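Local coordinates for alpha-14 giardin (Giardia lamblia, PDB 3CHJ), which binds calcium and phospholipids as an annexin and may serve as a calcium-regulated structural element linking the membrane bilayer to the underlying axoneme, at residues 18-21 with 22-26; 65-68 with 69-73; 33-36 with 37-41; 43-46 with 47-51. All coordinates share one frame; numbering follows the deposited sequence.

Interaction 1 of 4, residues 18-21 with 22-26; sequences KVVE and ACQDE
The backbone joining 18-21 to 22-26 is the last part of helix 12-24, and its hydrogen bonding changes as the helix runs out. A22 N still donates to K18 O in the ordinary i to i+4 fashion, at 2.9 Å. One residue later C23 N is shared: its sounder bond goes to V20 O, three residues back, at 3.1 Å, and only a weak one to V19 O. Q24 N does likewise, reaching E21 O at 3.2 Å and V20 O weakly, while D25 N closes the series with a weak bond to E21 O. The tightening from four-residue to three-residue spacing is common where a helix frays, and this helix belongs to the all-helical annexin fold. Among the side chains, V20 and Q24 lie side by side, one turn apart. CG1 of V20, placed beside the carbonyl carbon by chi1 of 169°, rests against the amide of Q24, 3.6 Å from its NE2. Q24 is extended past CG, and its amide comes alongside V20 CG1, with Q24 CG 3.4 Å from V20 O; a long polar chain suits this exposed edge. C23 serves the buried side, where its compact thiol fits among F62, L63 and L67, and its SG lies 3.6 Å from V19 O. Beyond the helix D25 OD1 is hydrogen-bonded to S27 OG, and R29 NH1 reaches back to A22 O.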
loop_
_atom_site.group_PDB
_atom_site.type_symbol
_atom_site.label_atom_id
_atom_site.label_comp_id
_atom_site.label_asym_id
_atom_site.label_seq_id
_atom_site.Cartn_x
_atom_site.Cartn_y
_atom_site.Cartn_z
ATOM N N LYS A 18 7.726 -28.170 -1.603
ATOM C CA LYS A 18 8.750 -27.169 -1.318
ATOM C C LYS A 18 8.343 -26.313 -0.106
ATOM O O LYS A 18 9.188 -25.936 0.723
ATOM C CB LYS A 18 8.990 -26.278 -2.536
ATOM C CG LYS A 18 10.220 -25.410 -2.398
ATOM C CD LYS A 18 10.497 -24.616 -3.676
ATOM C CE LYS A 18 11.820 -23.880 -3.581
ATOM N NZ LYS A 18 11.987 -22.925 -4.721
ATOM N N VAL A 19 7.051 -25.995 -0.029
ATOM C CA VAL A 19 6.480 -25.267 1.107
ATOM C C VAL A 19 6.623 -26.077 2.407
ATOM O O VAL A 19 7.111 -25.565 3.417
ATOM C CB VAL A 19 4.994 -24.879 0.843
ATOM C CG1 VAL A 19 4.324 -24.332 2.100
ATOM C CG2 VAL A 19 4.920 -23.855 -0.307
ATOM N N VAL A 20 6.234 -27.347 2.354
ATOM C CA VAL A 20 6.430 -28.260 3.481
ATOM C C VAL A 20 7.893 -28.271 3.958
ATOM O O VAL A 20 8.173 -28.043 5.126
ATOM C CB VAL A 20 5.971 -29.684 3.110
ATOM C CG1 VAL A 20 6.418 -30.686 4.173
ATOM C CG2 VAL A 20 4.463 -29.712 2.959
ATOM N N GLU A 21 8.818 -28.493 3.040
ATOM C CA GLU A 21 10.227 -28.582 3.403
ATOM C C GLU A 21 10.774 -27.273 3.967
ATOM O O GLU A 21 11.595 -27.270 4.884
ATOM C CB GLU A 21 11.040 -29.083 2.215
ATOM C CG GLU A 21 10.711 -30.554 1.885
ATOM C CD GLU A 21 11.497 -31.114 0.719
ATOM O OE1 GLU A 21 12.449 -30.451 0.244
ATOM O OE2 GLU A 21 11.169 -32.240 0.275
ATOM N N ALA A 22 10.284 -26.157 3.438
ATOM C CA ALA A 22 10.706 -24.843 3.901
ATOM C C ALA A 22 10.405 -24.607 5.373
ATOM O O ALA A 22 11.133 -23.893 6.050
ATOM C CB ALA A 22 10.057 -23.745 3.040
ATOM N N CYS A 23 9.317 -25.205 5.855
ATOM C CA CYS A 23 8.879 -25.026 7.237
ATOM C C CYS A 23 9.493 -26.043 8.199
ATOM O O CYS A 23 9.447 -25.857 9.425
ATOM C CB CYS A 23 7.368 -25.141 7.299
ATOM S SG CYS A 23 6.514 -23.763 6.478
ATOM N N GLN A 24 10.053 -27.102 7.629
ATOM C CA GLN A 24 10.648 -28.215 8.391
ATOM C C GLN A 24 12.165 -28.066 8.543
ATOM O O GLN A 24 12.806 -28.762 9.357
ATOM C CB GLN A 24 10.316 -29.542 7.706
ATOM C CG GLN A 24 8.851 -29.986 7.871
ATOM C CD GLN A 24 8.505 -31.248 7.086
ATOM O OE1 GLN A 24 9.234 -31.662 6.180
ATOM N NE2 GLN A 24 7.368 -31.848 7.415
ATOM N N ASP A 25 12.738 -27.169 7.749
ATOM C CA ASP A 25 14.170 -26.876 7.794
ATOM C C ASP A 25 14.382 -25.364 7.799
ATOM O O ASP A 25 14.187 -24.693 6.772
ATOM C CB ASP A 25 14.887 -27.543 6.607
ATOM C CG ASP A 25 16.395 -27.307 6.606
ATOM O OD1 ASP A 25 16.914 -26.611 7.504
ATOM O OD2 ASP A 25 17.068 -27.818 5.683
ATOM N N GLU A 26 14.783 -24.848 8.960
ATOM C CA GLU A 26 14.976 -23.410 9.200
ATOM C C GLU A 26 15.835 -22.717 8.131
ATOM O O GLU A 26 15.583 -21.564 7.774
ATOM C CB GLU A 26 15.552 -23.200 10.605
ATOM C CG GLU A 26 15.848 -21.770 11.001
ATOM C CD GLU A 26 14.650 -21.067 11.606
ATOM O OE1 GLU A 26 13.706 -20.712 10.850
ATOM O OE2 GLU A 26 14.659 -20.855 12.845
#

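Interaction 2 of 4, residues 65-68 with 69-73; sequences KHLS and KDFES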
loop_
_atom_site.group_PDB
_atom_site.type_symbol
_atom_site.label_atom_id
_atom_site.label_comp_id
_atom_site.label_asym_id
_atom_site.label_seq_id
_atom_site.Cartn_x
_atom_site.Cartn_y
_atom_site.Cartn_z
ATOM N N LYS A 65 2.721 -23.492 13.210
ATOM C CA LYS A 65 3.544 -24.410 14.001
ATOM C C LYS A 65 5.028 -24.116 13.843
ATOM O O LYS A 65 5.865 -24.570 14.651
ATOM C CB LYS A 65 3.283 -25.854 13.563
ATOM C CG LYS A 65 1.854 -26.336 13.756
ATOM C CD LYS A 65 1.729 -27.822 13.453
ATOM C CE LYS A 65 0.306 -28.334 13.697
ATOM N NZ LYS A 65 -0.627 -28.120 12.522
ATOM N N HIS A 66 5.358 -23.382 12.783
ATOM C CA HIS A 66 6.742 -23.246 12.343
ATOM C C HIS A 66 7.251 -21.812 12.222
ATOM O O HIS A 66 8.467 -21.574 12.233
ATOM C CB HIS A 66 6.942 -23.988 11.019
ATOM C CG HIS A 66 6.742 -25.463 11.125
ATOM N ND1 HIS A 66 5.630 -26.106 10.624
ATOM C CD2 HIS A 66 7.506 -26.420 11.703
ATOM C CE1 HIS A 66 5.728 -27.402 10.872
ATOM N NE2 HIS A 66 6.857 -27.617 11.519
ATOM N N LEU A 67 6.322 -20.870 12.076
ATOM C CA LEU A 67 6.673 -19.479 11.838
ATOM C C LEU A 67 6.187 -18.574 12.949
ATOM O O LEU A 67 5.161 -18.861 13.575
ATOM C CB LEU A 67 6.053 -19.012 10.504
ATOM C CG LEU A 67 6.791 -19.323 9.193
ATOM C CD1 LEU A 67 7.048 -20.775 8.930
ATOM C CD2 LEU A 67 5.996 -18.757 8.010
ATOM N N SER A 68 6.905 -17.466 13.172
ATOM C CA SER A 68 6.469 -16.415 14.078
ATOM C C SER A 68 5.298 -15.689 13.416
ATOM O O SER A 68 5.137 -15.790 12.210
ATOM C CB SER A 68 7.598 -15.417 14.344
ATOM O OG SER A 68 8.655 -16.027 15.092
ATOM N N LYS A 69 4.518 -14.957 14.205
ATOM C CA LYS A 69 3.300 -14.308 13.726
ATOM C C LYS A 69 3.568 -13.342 12.587
ATOM O O LYS A 69 2.823 -13.340 11.581
ATOM C CB LYS A 69 2.577 -13.579 14.867
ATOM C CG LYS A 69 1.122 -13.264 14.530
ATOM C CD LYS A 69 0.343 -12.772 15.754
ATOM C CE LYS A 69 -1.145 -12.614 15.406
ATOM N NZ LYS A 69 -1.354 -11.638 14.288
ATOM N N ASP A 70 4.616 -12.529 12.726
ATOM C CA ASP A 70 4.947 -11.547 11.669
ATOM C C ASP A 70 5.168 -12.196 10.292
ATOM O O ASP A 70 4.586 -11.780 9.270
ATOM C CB ASP A 70 6.105 -10.584 12.062
ATOM C CG ASP A 70 7.438 -11.282 12.444
ATOM O OD1 ASP A 70 7.599 -12.521 12.385
ATOM O OD2 ASP A 70 8.363 -10.509 12.816
ATOM N N PHE A 71 5.999 -13.225 10.273
ATOM C CA PHE A 71 6.359 -13.937 9.049
ATOM C C PHE A 71 5.185 -14.769 8.490
ATOM O O PHE A 71 4.961 -14.793 7.261
ATOM C CB PHE A 71 7.620 -14.778 9.342
ATOM C CG PHE A 71 8.262 -15.415 8.133
ATOM C CD1 PHE A 71 8.326 -14.756 6.907
ATOM C CD2 PHE A 71 8.840 -16.668 8.241
ATOM C CE1 PHE A 71 8.928 -15.357 5.803
ATOM C CE2 PHE A 71 9.437 -17.279 7.146
ATOM C CZ PHE A 71 9.485 -16.613 5.919
ATOM N N GLU A 72 4.426 -15.447 9.362
ATOM C CA GLU A 72 3.249 -16.212 8.915
ATOM C C GLU A 72 2.236 -15.287 8.223
ATOM O O GLU A 72 1.705 -15.609 7.154
ATOM C CB GLU A 72 2.544 -16.931 10.078
ATOM C CG GLU A 72 1.316 -17.645 9.581
ATOM C CD GLU A 72 0.389 -18.191 10.636
ATOM O OE1 GLU A 72 0.682 -18.080 11.847
ATOM O OE2 GLU A 72 -0.668 -18.731 10.231
ATOM N N SER A 73 1.996 -14.147 8.854
ATOM C CA SER A 73 1.038 -13.169 8.335
ATOM C C SER A 73 1.485 -12.670 6.970
ATOM O O SER A 73 0.686 -12.587 6.024
ATOM C CB SER A 73 0.905 -12.026 9.309
ATOM O OG SER A 73 0.249 -12.514 10.480
#
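L67 and F71 meet where the loop after helix 59-64 turns into helix 69-78, the isobutyl group crossing the ring obliquely. CG of L67 comes within 3.5 Å of F71 CD2, and its CD2 methyl reaches the same ring atom; these two carbons make the contact with the ring, while L67 CB packs on E72 CB at 4.1 Å. F71 has CG anti to its own backbone N, at -171°, which turns the ring back towards L67, the residue before the N-cap. The large apolar ring suits this buried place, where I33, V302 and A306 also pack on it, and L67 in turn rests on L32.

S68 occupies the N-cap position, yet its hydroxyl makes no capping bond; instead the serine carbonyl starts the helix, E72 N donating to S68 O at 3.0 Å with a nearly straight N-H...O of 169°. D70 adopts the rarer first torsion near 57°, between N and carbonyl carbon, which carries its carboxylate back over the first turn. OD1 there lies 3.5 Å from S68 CB and accepts a weak, poorly angled hydrogen bond from F71 N. One turn on, S73 folds its hydroxyl onto the backbone, OG donating to K69 O at 2.9 Å from the face opposite to S73 N.

The chemistry is thus divided: the L67-F71 apolar contact packs the loop against the inner side of the helix, while D70, with its negative charge beside the amino end of the helix, would be expected to interact favourably with the helix dipole.

Interaction 3 of 4, residues 33-36 with 37-41; sequences IEIA and RSYPP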
loop_
_atom_site.group_PDB
_atom_site.type_symbol
_atom_site.label_atom_id
_atom_site.label_comp_id
_atom_site.label_asym_id
_atom_site.label_seq_id
_atom_site.Cartn_x
_atom_site.Cartn_y
_atom_site.Cartn_z
ATOM N N ILE A 33 9.412 -17.294 0.353
ATOM C CA ILE A 33 9.485 -15.977 -0.281
ATOM C C ILE A 33 9.888 -16.095 -1.746
ATOM O O ILE A 33 9.320 -15.415 -2.612
ATOM C CB ILE A 33 10.453 -15.052 0.481
ATOM C CG1 ILE A 33 10.014 -14.869 1.940
ATOM C CG2 ILE A 33 10.586 -13.718 -0.229
ATOM C CD1 ILE A 33 8.584 -14.303 2.149
ATOM N N GLU A 34 10.845 -16.985 -2.037
ATOM C CA GLU A 34 11.187 -17.287 -3.429
ATOM C C GLU A 34 9.969 -17.745 -4.230
ATOM O O GLU A 34 9.736 -17.292 -5.365
ATOM C CB GLU A 34 12.354 -18.284 -3.506
ATOM C CG GLU A 34 13.668 -17.723 -2.932
ATOM C CD GLU A 34 14.319 -16.611 -3.787
ATOM O OE1 GLU A 34 15.534 -16.365 -3.594
ATOM O OE2 GLU A 34 13.643 -15.964 -4.621
ATOM N N ILE A 35 9.148 -18.604 -3.627
ATOM C CA ILE A 35 7.937 -19.065 -4.276
ATOM C C ILE A 35 7.008 -17.855 -4.576
ATOM O O ILE A 35 6.477 -17.714 -5.671
ATOM C CB ILE A 35 7.250 -20.155 -3.416
ATOM C CG1 ILE A 35 8.066 -21.459 -3.463
ATOM C CG2 ILE A 35 5.861 -20.445 -3.894
ATOM C CD1 ILE A 35 7.679 -22.478 -2.361
ATOM N N ALA A 36 6.861 -16.944 -3.610
ATOM C CA ALA A 36 6.015 -15.769 -3.832
ATOM C C ALA A 36 6.501 -14.891 -4.972
ATOM O O ALA A 36 5.681 -14.306 -5.684
ATOM C CB ALA A 36 5.876 -14.935 -2.549
ATOM N N ARG A 37 7.820 -14.799 -5.124
ATOM C CA ARG A 37 8.433 -13.951 -6.152
ATOM C C ARG A 37 8.422 -14.600 -7.535
ATOM O O ARG A 37 8.581 -13.900 -8.545
ATOM C CB ARG A 37 9.875 -13.645 -5.788
ATOM C CG ARG A 37 10.045 -12.815 -4.559
ATOM C CD ARG A 37 11.514 -12.741 -4.227
ATOM N NE ARG A 37 12.230 -11.697 -4.969
ATOM C CZ ARG A 37 13.444 -11.832 -5.503
ATOM N NH1 ARG A 37 14.083 -13.002 -5.477
ATOM N NH2 ARG A 37 14.009 -10.801 -6.124
ATOM N N SER A 38 8.288 -15.931 -7.566
ATOM C CA SER A 38 8.493 -16.723 -8.801
ATOM C C SER A 38 7.224 -17.007 -9.596
ATOM O O SER A 38 7.307 -17.372 -10.775
ATOM C CB SER A 38 9.158 -18.064 -8.461
ATOM O OG SER A 38 10.470 -17.860 -7.999
ATOM N N TYR A 39 6.059 -16.882 -8.962
ATOM C CA TYR A 39 4.779 -17.273 -9.574
ATOM C C TYR A 39 3.726 -16.172 -9.434
ATOM O O TYR A 39 3.780 -15.393 -8.479
ATOM C CB TYR A 39 4.231 -18.558 -8.942
ATOM C CG TYR A 39 5.149 -19.747 -9.067
ATOM C CD1 TYR A 39 5.189 -20.499 -10.249
ATOM C CD2 TYR A 39 5.972 -20.128 -8.007
ATOM C CE1 TYR A 39 6.036 -21.599 -10.357
ATOM C CE2 TYR A 39 6.828 -21.220 -8.115
ATOM C CZ TYR A 39 6.849 -21.948 -9.292
ATOM O OH TYR A 39 7.716 -23.033 -9.374
ATOM N N PRO A 40 2.777 -16.105 -10.386
ATOM C CA PRO A 40 1.694 -15.124 -10.271
ATOM C C PRO A 40 0.740 -15.458 -9.117
ATOM O O PRO A 40 0.608 -16.619 -8.750
ATOM C CB PRO A 40 0.971 -15.230 -11.620
ATOM C CG PRO A 40 1.314 -16.564 -12.148
ATOM C CD PRO A 40 2.676 -16.907 -11.623
ATOM N N PRO A 41 0.097 -14.439 -8.520
ATOM C CA PRO A 41 -0.787 -14.647 -7.369
ATOM C C PRO A 41 -1.885 -15.694 -7.553
ATOM O O PRO A 41 -2.226 -16.390 -6.596
ATOM C CB PRO A 41 -1.392 -13.255 -7.150
ATOM C CG PRO A 41 -0.293 -12.354 -7.566
ATOM C CD PRO A 41 0.251 -13.005 -8.818
#
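E34 and R37 run alongside each other on the surface of helix 31-38, pointing the same way, carboxylate to guanidinium. R37 NH1 donates to E34 OE2 at 3.1 Å, and the oxygen lies almost in the guanidinium plane while being met on its syn side. The planes of the two groups are 47° apart, and one N-H, on NH1, makes the salt bridge, E34 OE1 staying 4.1 Å from R37 NH1. E34 gets there by bending at chi2 (-70°), and R37 by bending at chi3. The other end of the arginine, NH2, is taken by E312 O, which ties the helix to the chain after helix 301-310.

The backbone acceptors of this closing turn are used heavily. I33 O receives R37 N at 3.0 Å. E34 O takes the hydroxyl of S38, OG donating at 2.8 Å from above the carbonyl plane, together with a weak bond from R37 N. I35 O accepts S38 N at 3.2 Å, and more weakly Y39 N. Its remaining neighbour is the rim of the Y39 ring, whose CD2 lies 3.4 Å from I35 O, the oxygen being near the ring plane. Serine suits this last turn because a short hydroxyl can fold back onto the carbonyl four residues earlier.

Y39 leaves helical geometry just before P40 and P41, P40 taking the N-cap place of the next annexin helix. A36 O and Y39 O each receive a weak bond from R274. One charge pair and several shared backbone carbonyls close the turn, while R37, bonded to E312 O far along the chain, and S38, backbone-bonded to L319, couple this helix end to the C-terminal region.

Interaction 4 of 4, residues 43-46 with 47-51; sequences QLRN and MQRTF
N46 O is gripped twice from one turn further on, by T50 N and T50 OG1, each at 2.9 Å. The hydroxyl comes from above the carbonyl plane and the amide from close to it, a sharing that lets threonine satisfy its OG1 inside helix 41-55. This is one of the long helices of the annexin fold, and regular i to i+4 bonds run through it, such as R49 N to R45 O at 3.0 Å. On the outer side R45 and R49 lie side by side as a stacked pair of guanidinium groups, centres 4.0 Å apart and planes only 8° from parallel. R45 bends at chi3 (59°) whereas R49 stays extended to NE, which brings the two flat groups face to face. Like charges this close are probably tolerated because R49 is exposed and R45 partly so, letting solvent screen them, and their flat faces still make contact. Inward, M47 is flexible and apolar, fitting against V15 and Y79, and L44 touches R274. Q43 uses its amide on the chain's end, OE1 hydrogen-bonded to M321 N and NE2 to S320 OG. In the arginine stack, R45 NE sits over the centre of the R49 guanidinium, 3.6 Å from R49 NH2.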
loop_
_atom_site.group_PDB
_atom_site.type_symbol
_atom_site.label_atom_id
_atom_site.label_comp_id
_atom_site.label_asym_id
_atom_site.label_seq_id
_atom_site.Cartn_x
_atom_site.Cartn_y
_atom_site.Cartn_z
ATOM N N GLN A 43 -1.758 -18.443 -9.231
ATOM C CA GLN A 43 -1.126 -19.754 -9.077
ATOM C C GLN A 43 -0.756 -20.020 -7.621
ATOM O O GLN A 43 -0.841 -21.160 -7.151
ATOM C CB GLN A 43 0.109 -19.889 -9.972
ATOM C CG GLN A 43 -0.231 -19.814 -11.454
ATOM C CD GLN A 43 0.864 -20.334 -12.377
ATOM O OE1 GLN A 43 1.995 -20.600 -11.969
ATOM N NE2 GLN A 43 0.512 -20.482 -13.646
ATOM N N LEU A 44 -0.325 -18.978 -6.907
ATOM C CA LEU A 44 -0.037 -19.127 -5.476
ATOM C C LEU A 44 -1.301 -19.475 -4.690
ATOM O O LEU A 44 -1.267 -20.302 -3.776
ATOM C CB LEU A 44 0.616 -17.853 -4.937
ATOM C CG LEU A 44 1.971 -17.482 -5.557
ATOM C CD1 LEU A 44 2.405 -16.051 -5.168
ATOM C CD2 LEU A 44 3.067 -18.507 -5.193
ATOM N N ARG A 45 -2.422 -18.841 -5.041
ATOM C CA ARG A 45 -3.685 -19.205 -4.421
ATOM C C ARG A 45 -4.084 -20.635 -4.775
ATOM O O ARG A 45 -4.562 -21.357 -3.910
ATOM C CB ARG A 45 -4.806 -18.223 -4.757
ATOM C CG ARG A 45 -6.118 -18.583 -4.038
ATOM C CD ARG A 45 -7.270 -17.701 -4.468
ATOM N NE ARG A 45 -7.524 -17.801 -5.905
ATOM C CZ ARG A 45 -8.439 -17.086 -6.552
ATOM N NH1 ARG A 45 -9.183 -16.214 -5.891
ATOM N NH2 ARG A 45 -8.600 -17.238 -7.857
ATOM N N ASN A 46 -3.871 -21.042 -6.024
ATOM C CA ASN A 46 -4.184 -22.424 -6.385
ATOM C C ASN A 46 -3.369 -23.404 -5.558
ATOM O O ASN A 46 -3.907 -24.396 -5.047
ATOM C CB ASN A 46 -3.969 -22.697 -7.873
ATOM C CG ASN A 46 -4.326 -24.138 -8.245
ATOM O OD1 ASN A 46 -3.481 -24.893 -8.726
ATOM N ND2 ASN A 46 -5.573 -24.535 -7.963
ATOM N N MET A 47 -2.077 -23.109 -5.422
ATOM C CA MET A 47 -1.171 -23.923 -4.621
ATOM C C MET A 47 -1.625 -23.992 -3.161
ATOM O O MET A 47 -1.596 -25.064 -2.549
ATOM C CB MET A 47 0.261 -23.386 -4.740
ATOM C CG MET A 47 1.323 -24.207 -4.018
ATOM S SD MET A 47 1.435 -23.753 -2.291
ATOM C CE MET A 47 1.960 -22.030 -2.424
ATOM N N GLN A 48 -2.042 -22.861 -2.595
ATOM C CA GLN A 48 -2.561 -22.860 -1.225
ATOM C C GLN A 48 -3.790 -23.771 -1.053
ATOM O O GLN A 48 -3.892 -24.537 -0.077
ATOM C CB GLN A 48 -2.880 -21.435 -0.757
ATOM C CG GLN A 48 -3.615 -21.403 0.578
ATOM C CD GLN A 48 -3.416 -20.119 1.332
ATOM O OE1 GLN A 48 -2.643 -19.254 0.917
ATOM N NE2 GLN A 48 -4.099 -19.985 2.465
ATOM N N ARG A 49 -4.709 -23.691 -2.008
ATOM C CA ARG A 49 -5.895 -24.535 -2.002
ATOM C C ARG A 49 -5.493 -26.008 -2.108
ATOM O O ARG A 49 -6.035 -26.863 -1.409
ATOM C CB ARG A 49 -6.832 -24.137 -3.145
ATOM C CG ARG A 49 -7.648 -22.873 -2.878
ATOM C CD ARG A 49 -8.179 -22.304 -4.193
ATOM N NE ARG A 49 -9.052 -21.148 -4.001
ATOM C CZ ARG A 49 -9.720 -20.552 -4.989
ATOM N NH1 ARG A 49 -9.612 -21.008 -6.231
ATOM N NH2 ARG A 49 -10.502 -19.511 -4.727
ATOM N N THR A 50 -4.512 -26.289 -2.952
ATOM C CA THR A 50 -4.046 -27.660 -3.206
ATOM C C THR A 50 -3.291 -28.237 -1.997
ATOM O O THR A 50 -3.322 -29.448 -1.758
ATOM C CB THR A 50 -3.179 -27.702 -4.486
ATOM O OG1 THR A 50 -3.963 -27.241 -5.593
ATOM C CG2 THR A 50 -2.682 -29.117 -4.798
ATOM N N PHE A 51 -2.626 -27.357 -1.245
ATOM C CA PHE A 51 -1.900 -27.737 -0.024
ATOM C C PHE A 51 -2.770 -28.560 0.927
ATOM O O PHE A 51 -2.340 -29.606 1.429
ATOM C CB PHE A 51 -1.393 -26.482 0.697
ATOM C CG PHE A 51 -0.443 -26.770 1.837
ATOM C CD1 PHE A 51 0.930 -26.790 1.620
ATOM C CD2 PHE A 51 -0.923 -27.005 3.123
ATOM C CE1 PHE A 51 1.816 -27.050 2.663
ATOM C CE2 PHE A 51 -0.041 -27.278 4.176
ATOM C CZ PHE A 51 1.326 -27.297 3.941
#

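Overall arrangement
Along the chain the order is interaction 1, 3, 4 and then 2, on helices 12-24, 31-38, 41-55 and 69-78, all at one end of this almost wholly helical annexin. Interactions 3 and 4 have the nearest centres, 12 Å apart, and meet through L44 against the carbonyls of I35, A36 and Y39. Interaction 1 touches each of the others: V19 packs on I35 and on F51, and C23 on H66 and L67. Interaction 2 meets interaction 3 through F71 on I33, but stays about 8 Å from interaction 4 at nearest atoms. Side chains of the four helices thus interlock here, while the calcium site, with E185 and E224, lies elsewhere in the chain.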